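Local coordinates for 2L protein (Yaba-like disease virus, PDB 3IT8) that probably binds and neutralises the cytokine tumour necrosis factor of its host, using an MHC class I-like fold, at residues E159-G162 with C163-A166; E75-E78 with E79-N83; E220-K223 with G224-Y228. All coordinates share one frame; numbering follows the deposited sequence.

Contact 1: residues E159-G162 with C163-A166; sequences EYMG and CSLA
S164 OG bonds back to the carbonyl oxygen of M161 within helix 148-174, the second long helix of the MHC-like domain, where the main chain widens into a pi-type turn at residues 159-162. The dense part of the contact is polar and lies at the backbone. There M161 O takes two donors, S164 OG at 2.7 Å and L165 N at 3.1 Å. The amide comes in almost on the line of the C=O bond, at 168°, whereas the hydroxyl arrives from the side, at 126° and slightly tilted from the carbonyl plane. S164 can fold back this way because its OG sits between its own N and carbonyl carbon (chi1 67°), which turns the hydroxyl toward the preceding turn. The next carbonyl continues the helical pattern: A166 N donates to G162 O at 2.9 Å, and L165 N adds a weak second bond to the same oxygen. M161, G162, C163 and A166 are buried, and the looser, partly exposed side belongs to S164 and L165. Two chains of another protein in the complex cover M161 and L165, making this face an interface and not open solvent. Between these two side chains the meeting is slight and oblique: M161 CG lies 3.8 Å from L165 CD1, and M161 SD stands 4.0 Å from that same methyl.

Contact 2: residues E75-E78 with E79-N83; sequences ETLE and EINKN. With NAG (2-acetamido-2-deoxy-beta-D-glucopyranose), chain O.
The backbone N-H of N81 is shared between two carbonyls of the preceding turn: L77 O accepts it at 3.0 Å, and E78 O takes a weak second share at a bent 125°. The two donors before N81 in this turn are held more simply, E79 N by E75 O at 167° and I80 N by T76 O at 3.0 Å. The N81 amide lies obliquely across the L77 side chain, its ND2 3.6 Å from L77 CD1, while its OD1 is held by the backbone N of T88. All this is the last stretch of helix 61-82, the first long helix of the MHC-like platform, and the buried side of it rests on the sheet. T76 and I80 form that side. The methyl T76 CG2, anti to the backbone N, touches I80 CD1 at 3.8 Å, and both side chains pack on L91 of strand 90-100; T76 OG1 meanwhile bonds to M140 N and L72 O. On the outer side E79 bends at its second torsion (chi2 -66°) and K82 reaches back extended, closing a salt bridge from K82 NZ to the syn lone pair of E79 OE1 at 3.0 Å. This lysine probably eases the crowding of carboxylates, since E75 OE2 lies 5.0 Å from E79 OE2. Just past the helix, N83 ND2 carries the N-linked sugar, bonded covalently to NAG C1 at 1.5 Å.

Contact 3: residues E220-K223 with G224-Y228; sequences EHFK and GEYKY
In the Ig-like domain, the chain leaving strand 213-218 makes a short 3-10 turn and then reverses direction in a tight turn over F222-E225, followed at once by an inverse gamma turn centred on Y226. The reversal is closed by a weak bond from E225 N to F222 O, 2.7 Å long but bent to 129°. K223 and G224, at its corners, both have positive phi. The second turn is closed by another weak bond, from K227 N to E225 O. These two turns wrap the backbone of 225-228 round the side chain of F222. With CG anti to its carbonyl carbon (chi1 -73°), the phenyl ring swings toward the returning chain, which it meets with its edge: E225 O lies in the ring plane, 3.3 Å from F222 CB, and K227 O is 3.5 Å from F222 CD2. Carbonyl oxygens thus lie along the ring's edge. The Y226 ring runs nearly parallel to that of F222, with 17° between the planes, but is slid so far that they barely overlap, with centroids separated by 5.9 Å. Along the exposed flank a weak salt bridge spans K227 NZ and E225 OE1 at 3.3 Å, while E225 OE2 pairs with a basic side chain of another protein. On the inner side, F222 packs on I217 of strand 213-218 and on V280 and V282 of strand 279-284, and Y228 reaches the same two strands, its ring stacked with Y234 and edge-to-face with F284.

Overall arrangement
Contacts 1 and 2 occupy the two long helices of the MHC-like domain, with centres 30 Å apart and nearest atoms about 16 Å apart. Contact 3 belongs to the Ig-like domain, its centre 33 Å from that of contact 1 and 51 Å from that of contact 2, on the other side of the chain's centre from the latter. The three differ in their surroundings. Contacts 1 and 3 both meet chains of another protein, consistent with partner binding by both domains, whereas no other protein chain of the assembly touches contact 2, which ends at the glycosylated N83. At contact 1, a bound sugar lies about 14 Å from the C163 side chain, too far to touch it.

Contact 1: residues E159-G162 with C163-A166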
ATOM      1  N   GLU D 159     -19.188  24.137   2.396  1.00 35.15           N
ATOM      2  CA  GLU D 159     -19.202  23.508   3.704  1.00 35.15           C
ATOM      3  C   GLU D 159     -18.498  22.159   3.686  1.00 35.15           C
ATOM      4  O   GLU D 159     -17.867  21.763   4.656  1.00 35.15           O
ATOM      5  CB  GLU D 159     -20.636  23.334   4.192  1.00 91.99           C
ATOM      6  CG  GLU D 159     -20.740  23.195   5.696  1.00 76.22           C
ATOM      7  CD  GLU D 159     -22.138  22.869   6.158  1.00 76.22           C
ATOM      8  OE1 GLU D 159     -23.106  23.426   5.602  1.00 76.22           O
ATOM      9  OE2 GLU D 159     -22.270  22.063   7.094  1.00 76.22           O
ATOM     10  N   TYR D 160     -18.592  21.456   2.573  1.00 42.83           N
ATOM     11  CA  TYR D 160     -17.965  20.154   2.485  1.00 42.83           C
ATOM     12  C   TYR D 160     -16.446  20.210   2.436  1.00 42.83           C
ATOM     13  O   TYR D 160     -15.774  19.338   2.978  1.00 42.83           O
ATOM     14  CB  TYR D 160     -18.456  19.412   1.255  1.00 48.68           C
ATOM     15  CG  TYR D 160     -17.889  18.016   1.167  1.00 43.38           C
ATOM     16  CD1 TYR D 160     -18.357  17.000   2.006  1.00 43.38           C
ATOM     17  CD2 TYR D 160     -16.863  17.708   0.268  1.00 43.38           C
ATOM     18  CE1 TYR D 160     -17.823  15.713   1.957  1.00 43.38           C
ATOM     19  CE2 TYR D 160     -16.317  16.421   0.212  1.00 43.38           C
ATOM     20  CZ  TYR D 160     -16.803  15.428   1.066  1.00 43.38           C
ATOM     21  OH  TYR D 160     -16.239  14.167   1.055  1.00 43.38           O
ATOM     22  N   MET D 161     -15.885  21.214   1.777  1.00 43.88           N
ATOM     23  CA  MET D 161     -14.437  21.276   1.679  1.00 43.88           C
ATOM     24  C   MET D 161     -13.904  22.639   1.261  1.00 43.88           C
ATOM     25  O   MET D 161     -12.832  23.061   1.707  1.00 43.88           O
ATOM     26  CB  MET D 161     -13.955  20.224   0.691  1.00 54.54           C
ATOM     27  CG  MET D 161     -12.462  20.154   0.573  1.00 54.39           C
ATOM     28  SD  MET D 161     -11.933  18.947  -0.661  1.00 54.39           S
ATOM     29  CE  MET D 161     -12.682  17.513  -0.030  1.00 54.39           C
ATOM     30  N   GLY D 162     -14.653  23.323   0.404  1.00 34.71           N
ATOM     31  CA  GLY D 162     -14.230  24.624  -0.071  1.00 34.71           C
ATOM     32  C   GLY D 162     -13.693  25.558   0.995  1.00 34.71           C
ATOM     33  O   GLY D 162     -12.586  26.090   0.881  1.00 34.71           O
ATOM     34  N   CYS D 163     -14.487  25.765   2.035  1.00 41.28           N
ATOM     35  CA  CYS D 163     -14.090  26.652   3.099  1.00 41.28           C
ATOM     36  C   CYS D 163     -12.790  26.221   3.776  1.00 41.28           C
ATOM     37  O   CYS D 163     -11.868  27.025   3.907  1.00 41.28           O
ATOM     38  CB  CYS D 163     -15.203  26.749   4.131  1.00 47.69           C
ATOM     39  SG  CYS D 163     -14.998  28.139   5.232  1.00 53.06           S
ATOM     40  N   SER D 164     -12.707  24.968   4.208  1.00 42.19           N
ATOM     41  CA  SER D 164     -11.494  24.497   4.877  1.00 42.19           C
ATOM     42  C   SER D 164     -10.237  24.704   4.036  1.00 42.19           C
ATOM     43  O   SER D 164      -9.145  24.836   4.576  1.00 42.19           O
ATOM     44  CB  SER D 164     -11.613  23.025   5.222  1.00 37.57           C
ATOM     45  OG  SER D 164     -11.636  22.261   4.042  1.00 43.07           O
ATOM     46  N   LEU D 165     -10.382  24.714   2.717  1.00 39.18           N
ATOM     47  CA  LEU D 165      -9.242  24.944   1.848  1.00 39.18           C
ATOM     48  C   LEU D 165      -8.952  26.445   1.762  1.00 39.18           C
ATOM     49  O   LEU D 165      -7.803  26.888   1.856  1.00 39.18           O
ATOM     50  CB  LEU D 165      -9.522  24.397   0.453  1.00 54.46           C
ATOM     51  CG  LEU D 165      -9.565  22.871   0.333  1.00 46.97           C
ATOM     52  CD1 LEU D 165     -10.005  22.469  -1.069  1.00 46.97           C
ATOM     53  CD2 LEU D 165      -8.187  22.303   0.630  1.00 46.97           C
ATOM     54  N   ALA D 166     -10.005  27.232   1.590  1.00 33.50           N
ATOM     55  CA  ALA D 166      -9.863  28.671   1.484  1.00 33.50           C
ATOM     56  C   ALA D 166      -9.245  29.300   2.729  1.00 33.50           C
ATOM     57  O   ALA D 166      -8.325  30.113   2.622  1.00 33.50           O
ATOM     58  CB  ALA D 166     -11.218  29.291   1.198  1.00 23.42           C
TER

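Contact 2: residues E75-E78 with E79-N83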
ATOM      1  N   GLU D  75     -36.387  35.694  -2.157  1.00 58.03           N
ATOM      2  CA  GLU D  75     -37.518  34.822  -2.468  1.00 58.03           C
ATOM      3  C   GLU D  75     -37.937  34.064  -1.211  1.00 58.03           C
ATOM      4  O   GLU D  75     -39.111  33.998  -0.881  1.00 58.03           O
ATOM      5  CB  GLU D  75     -37.143  33.817  -3.562  1.00151.17           C
ATOM      6  CG  GLU D  75     -38.306  32.952  -4.019  1.00126.97           C
ATOM      7  CD  GLU D  75     -37.867  31.746  -4.831  1.00126.97           C
ATOM      8  OE1 GLU D  75     -37.115  31.921  -5.813  1.00126.97           O
ATOM      9  OE2 GLU D  75     -38.282  30.617  -4.486  1.00126.97           O
ATOM     10  N   THR D  76     -36.962  33.502  -0.507  1.00 46.83           N
ATOM     11  CA  THR D  76     -37.220  32.735   0.697  1.00 46.83           C
ATOM     12  C   THR D  76     -37.848  33.569   1.793  1.00 46.83           C
ATOM     13  O   THR D  76     -38.732  33.110   2.505  1.00 46.83           O
ATOM     14  CB  THR D  76     -35.939  32.123   1.247  1.00 55.34           C
ATOM     15  OG1 THR D  76     -35.351  31.292   0.242  1.00 41.33           O
ATOM     16  CG2 THR D  76     -36.244  31.294   2.502  1.00 41.33           C
ATOM     17  N   LEU D  77     -37.385  34.796   1.945  1.00 60.68           N
ATOM     18  CA  LEU D  77     -37.941  35.650   2.969  1.00 60.68           C
ATOM     19  C   LEU D  77     -39.409  35.970   2.670  1.00 60.68           C
ATOM     20  O   LEU D  77     -40.240  35.974   3.575  1.00 60.68           O
ATOM     21  CB  LEU D  77     -37.120  36.928   3.074  1.00 71.09           C
ATOM     22  CG  LEU D  77     -37.552  37.922   4.158  1.00 42.97           C
ATOM     23  CD1 LEU D  77     -37.877  37.194   5.469  1.00 42.97           C
ATOM     24  CD2 LEU D  77     -36.439  38.948   4.365  1.00 42.97           C
ATOM     25  N   GLU D  78     -39.731  36.225   1.402  1.00 65.37           N
ATOM     26  CA  GLU D  78     -41.104  36.530   1.010  1.00 65.37           C
ATOM     27  C   GLU D  78     -42.036  35.369   1.347  1.00 65.37           C
ATOM     28  O   GLU D  78     -43.096  35.577   1.934  1.00 65.37           O
ATOM     29  CB  GLU D  78     -41.169  36.849  -0.489  1.00143.04           C
ATOM     30  CG  GLU D  78     -40.523  38.181  -0.857  1.00107.50           C
ATOM     31  CD  GLU D  78     -40.628  38.507  -2.340  1.00107.50           C
ATOM     32  OE1 GLU D  78     -41.753  38.440  -2.880  1.00107.50           O
ATOM     33  OE2 GLU D  78     -39.593  38.839  -2.962  1.00107.50           O
ATOM     34  N   GLU D  79     -41.634  34.149   0.986  1.00 65.30           N
ATOM     35  CA  GLU D  79     -42.441  32.960   1.252  1.00 65.30           C
ATOM     36  C   GLU D  79     -42.629  32.793   2.756  1.00 65.30           C
ATOM     37  O   GLU D  79     -43.725  32.506   3.234  1.00 65.30           O
ATOM     38  CB  GLU D  79     -41.769  31.712   0.674  1.00142.80           C
ATOM     39  CG  GLU D  79     -41.471  31.793  -0.813  1.00119.04           C
ATOM     40  CD  GLU D  79     -42.723  31.851  -1.667  1.00119.04           C
ATOM     41  OE1 GLU D  79     -43.561  32.749  -1.444  1.00119.04           O
ATOM     42  OE2 GLU D  79     -42.861  30.997  -2.569  1.00119.04           O
ATOM     43  N   ILE D  80     -41.547  32.977   3.501  1.00 81.56           N
ATOM     44  CA  ILE D  80     -41.589  32.846   4.950  1.00 81.56           C
ATOM     45  C   ILE D  80     -42.577  33.812   5.575  1.00 81.56           C
ATOM     46  O   ILE D  80     -43.226  33.485   6.566  1.00 81.56           O
ATOM     47  CB  ILE D  80     -40.201  33.090   5.571  1.00 85.01           C
ATOM     48  CG1 ILE D  80     -39.304  31.876   5.331  1.00 55.06           C
ATOM     49  CG2 ILE D  80     -40.326  33.335   7.045  1.00 55.06           C
ATOM     50  CD1 ILE D  80     -37.906  32.032   5.882  1.00 55.06           C
ATOM     51  N   ASN D  81     -42.704  34.999   4.996  1.00 74.86           N
ATOM     52  CA  ASN D  81     -43.624  35.986   5.538  1.00 74.86           C
ATOM     53  C   ASN D  81     -45.098  35.786   5.203  1.00 74.86           C
ATOM     54  O   ASN D  81     -45.945  36.482   5.757  1.00 74.86           O
ATOM     55  CB  ASN D  81     -43.199  37.393   5.123  1.00 68.77           C
ATOM     56  CG  ASN D  81     -41.934  37.835   5.814  1.00 57.69           C
ATOM     57  OD1 ASN D  81     -41.677  37.446   6.947  1.00 57.69           O
ATOM     58  ND2 ASN D  81     -41.147  38.669   5.148  1.00 57.69           N
ATOM     59  N   LYS D  82     -45.416  34.855   4.307  1.00 80.81           N
ATOM     60  CA  LYS D  82     -46.815  34.619   3.963  1.00 80.81           C
ATOM     61  C   LYS D  82     -47.591  34.000   5.134  1.00 80.81           C
ATOM     62  O   LYS D  82     -48.708  34.432   5.431  1.00 80.81           O
ATOM     63  CB  LYS D  82     -46.916  33.757   2.708  1.00111.71           C
ATOM     64  CG  LYS D  82     -46.556  34.534   1.454  1.00111.71           C
ATOM     65  CD  LYS D  82     -46.680  33.695   0.202  1.00111.71           C
ATOM     66  CE  LYS D  82     -46.352  34.525  -1.029  1.00111.71           C
ATOM     67  NZ  LYS D  82     -46.328  33.702  -2.270  1.00111.71           N
ATOM     68  N   ASN D  83     -47.012  32.996   5.797  1.00101.80           N
ATOM     69  CA  ASN D  83     -47.654  32.389   6.970  1.00101.80           C
ATOM     70  C   ASN D  83     -47.339  33.420   8.054  1.00101.80           C
ATOM     71  O   ASN D  83     -46.220  33.472   8.562  1.00101.80           O
ATOM     72  CB  ASN D  83     -47.024  31.023   7.331  1.00125.85           C
ATOM     73  CG  ASN D  83     -47.717  30.339   8.531  1.00125.85           C
ATOM     74  OD1 ASN D  83     -48.581  30.945   9.170  1.00125.85           O
ATOM     75  ND2 ASN D  83     -47.335  29.093   8.843  1.00125.85           N
TER
HETATM   76  C1  NAG O 327     -48.323  28.025   8.999  1.00140.87           C
HETATM   77  C2  NAG O 327     -48.270  27.367  10.410  1.00140.87           C
HETATM   78  C3  NAG O 327     -49.337  26.260  10.496  1.00140.87           C
HETATM   79  C4  NAG O 327     -50.706  26.869  10.205  1.00140.87           C
HETATM   80  C5  NAG O 327     -50.673  27.506   8.806  1.00140.87           C
HETATM   81  C6  NAG O 327     -51.981  28.169   8.414  1.00140.87           C
HETATM   82  C7  NAG O 327     -46.742  26.173  11.855  1.00140.87           C
HETATM   83  C8  NAG O 327     -46.757  24.650  11.818  1.00140.87           C
HETATM   84  N2  NAG O 327     -46.958  26.816  10.705  1.00140.87           N
HETATM   85  O3  NAG O 327     -49.341  25.657  11.785  1.00140.87           O
HETATM   86  O4  NAG O 327     -51.707  25.860  10.271  1.00140.87           O
HETATM   87  O5  NAG O 327     -49.647  28.526   8.744  1.00140.87           O
HETATM   88  O6  NAG O 327     -52.237  28.006   7.026  1.00140.87           O
HETATM   89  O7  NAG O 327     -46.537  26.754  12.925  1.00140.87           O

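Contact 3: residues E220-K223 with G224-Y228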
ATOM      1  N   GLU D 220     -11.687  11.304  35.757  1.00 58.11           N
ATOM      2  CA  GLU D 220     -11.421   9.870  35.729  1.00 56.66           C
ATOM      3  C   GLU D 220     -10.875   9.460  34.358  1.00 61.27           C
ATOM      4  O   GLU D 220      -9.967   8.635  34.253  1.00 62.34           O
ATOM      5  CB  GLU D 220     -12.697   9.083  36.021  1.00105.94           C
ATOM      6  CG  GLU D 220     -13.822   9.373  35.052  1.00105.94           C
ATOM      7  CD  GLU D 220     -14.951   8.366  35.141  1.00105.94           C
ATOM      8  OE1 GLU D 220     -14.694   7.173  34.870  1.00105.94           O
ATOM      9  OE2 GLU D 220     -16.092   8.764  35.478  1.00105.94           O
ATOM     10  N   HIS D 221     -11.430  10.058  33.313  1.00 61.08           N
ATOM     11  CA  HIS D 221     -11.030   9.751  31.949  1.00 64.57           C
ATOM     12  C   HIS D 221      -9.595  10.093  31.581  1.00 60.34           C
ATOM     13  O   HIS D 221      -9.129   9.729  30.503  1.00 56.18           O
ATOM     14  CB  HIS D 221     -11.975  10.438  30.979  1.00 97.84           C
ATOM     15  CG  HIS D 221     -13.385   9.977  31.108  1.00 67.19           C
ATOM     16  ND1 HIS D 221     -13.738   8.648  31.014  1.00 67.19           N
ATOM     17  CD2 HIS D 221     -14.535  10.660  31.321  1.00 67.19           C
ATOM     18  CE1 HIS D 221     -15.046   8.533  31.161  1.00 67.19           C
ATOM     19  NE2 HIS D 221     -15.554   9.739  31.349  1.00 67.19           N
ATOM     20  N   PHE D 222      -8.888  10.795  32.453  1.00 52.36           N
ATOM     21  CA  PHE D 222      -7.508  11.124  32.142  1.00 53.13           C
ATOM     22  C   PHE D 222      -6.538  10.153  32.798  1.00 49.21           C
ATOM     23  O   PHE D 222      -5.324  10.372  32.789  1.00 47.45           O
ATOM     24  CB  PHE D 222      -7.195  12.562  32.548  1.00 76.39           C
ATOM     25  CG  PHE D 222      -7.823  13.576  31.650  1.00 56.57           C
ATOM     26  CD1 PHE D 222      -9.150  13.955  31.823  1.00 56.57           C
ATOM     27  CD2 PHE D 222      -7.114  14.098  30.575  1.00 56.57           C
ATOM     28  CE1 PHE D 222      -9.762  14.833  30.937  1.00 56.57           C
ATOM     29  CE2 PHE D 222      -7.714  14.969  29.686  1.00 56.57           C
ATOM     30  CZ  PHE D 222      -9.044  15.338  29.869  1.00 56.57           C
ATOM     31  N   LYS D 223      -7.085   9.068  33.347  1.00 71.57           N
ATOM     32  CA  LYS D 223      -6.297   8.040  34.017  1.00 74.20           C
ATOM     33  C   LYS D 223      -4.973   8.534  34.610  1.00 79.22           C
ATOM     34  O   LYS D 223      -3.914   7.995  34.298  1.00 81.48           O
ATOM     35  CB  LYS D 223      -6.018   6.880  33.055  1.00121.92           C
ATOM     36  CG  LYS D 223      -7.159   5.885  32.893  1.00 95.76           C
ATOM     37  CD  LYS D 223      -8.347   6.468  32.145  1.00 95.76           C
ATOM     38  CE  LYS D 223      -9.436   5.408  31.920  1.00 95.76           C
ATOM     39  NZ  LYS D 223     -10.648   5.949  31.228  1.00 95.76           N
ATOM     40  N   GLY D 224      -5.026   9.560  35.455  1.00 67.54           N
ATOM     41  CA  GLY D 224      -3.808  10.059  36.073  1.00 67.54           C
ATOM     42  C   GLY D 224      -2.966  11.070  35.316  1.00 67.54           C
ATOM     43  O   GLY D 224      -2.321  11.909  35.942  1.00 67.54           O
ATOM     44  N   GLU D 225      -2.943  10.998  33.986  1.00 79.95           N
ATOM     45  CA  GLU D 225      -2.160  11.942  33.194  1.00 79.95           C
ATOM     46  C   GLU D 225      -3.089  12.995  32.610  1.00 79.95           C
ATOM     47  O   GLU D 225      -3.983  12.673  31.817  1.00 79.95           O
ATOM     48  CB  GLU D 225      -1.434  11.219  32.062  1.00102.85           C
ATOM     49  CG  GLU D 225      -0.403  12.075  31.355  1.00102.85           C
ATOM     50  CD  GLU D 225       0.337  11.319  30.267  1.00102.85           C
ATOM     51  OE1 GLU D 225       1.315  11.880  29.725  1.00102.85           O
ATOM     52  OE2 GLU D 225      -0.062  10.170  29.954  1.00102.85           O
ATOM     53  N   TYR D 226      -2.881  14.250  33.002  1.00 55.54           N
ATOM     54  CA  TYR D 226      -3.721  15.349  32.513  1.00 55.54           C
ATOM     55  C   TYR D 226      -3.278  16.021  31.208  1.00 55.54           C
ATOM     56  O   TYR D 226      -2.880  17.188  31.190  1.00 55.54           O
ATOM     57  CB  TYR D 226      -3.887  16.398  33.606  1.00 78.04           C
ATOM     58  CG  TYR D 226      -4.727  15.891  34.747  1.00 78.04           C
ATOM     59  CD1 TYR D 226      -4.143  15.267  35.848  1.00 78.04           C
ATOM     60  CD2 TYR D 226      -6.114  15.962  34.690  1.00 78.04           C
ATOM     61  CE1 TYR D 226      -4.930  14.718  36.865  1.00 78.04           C
ATOM     62  CE2 TYR D 226      -6.906  15.418  35.694  1.00 78.04           C
ATOM     63  CZ  TYR D 226      -6.312  14.796  36.775  1.00 78.04           C
ATOM     64  OH  TYR D 226      -7.099  14.223  37.747  1.00 78.04           O
ATOM     65  N   LYS D 227      -3.347  15.249  30.126  1.00 52.01           N
ATOM     66  CA  LYS D 227      -3.010  15.688  28.779  1.00 52.01           C
ATOM     67  C   LYS D 227      -4.147  15.184  27.904  1.00 52.01           C
ATOM     68  O   LYS D 227      -4.634  14.067  28.083  1.00 52.01           O
ATOM     69  CB  LYS D 227      -1.683  15.086  28.305  1.00 79.70           C
ATOM     70  CG  LYS D 227      -0.462  15.598  29.043  1.00 79.70           C
ATOM     71  CD  LYS D 227       0.804  14.921  28.523  1.00 79.70           C
ATOM     72  CE  LYS D 227       2.034  15.260  29.372  1.00 79.70           C
ATOM     73  NZ  LYS D 227       3.222  14.454  28.953  1.00 79.70           N
ATOM     74  N   TYR D 228      -4.603  16.023  26.986  1.00 41.76           N
ATOM     75  CA  TYR D 228      -5.673  15.633  26.078  1.00 41.76           C
ATOM     76  C   TYR D 228      -4.999  14.971  24.864  1.00 41.76           C
ATOM     77  O   TYR D 228      -4.300  15.638  24.108  1.00 41.76           O
ATOM     78  CB  TYR D 228      -6.444  16.875  25.638  1.00 45.34           C
ATOM     79  CG  TYR D 228      -7.645  16.581  24.790  1.00 45.34           C
ATOM     80  CD1 TYR D 228      -8.873  16.281  25.375  1.00 45.34           C
ATOM     81  CD2 TYR D 228      -7.557  16.597  23.394  1.00 45.34           C
ATOM     82  CE1 TYR D 228     -10.003  16.005  24.584  1.00 45.34           C
ATOM     83  CE2 TYR D 228      -8.667  16.320  22.595  1.00 45.34           C
ATOM     84  CZ  TYR D 228      -9.889  16.029  23.193  1.00 45.34           C
ATOM     85  OH  TYR D 228     -11.000  15.790  22.412  1.00 45.34           O
TER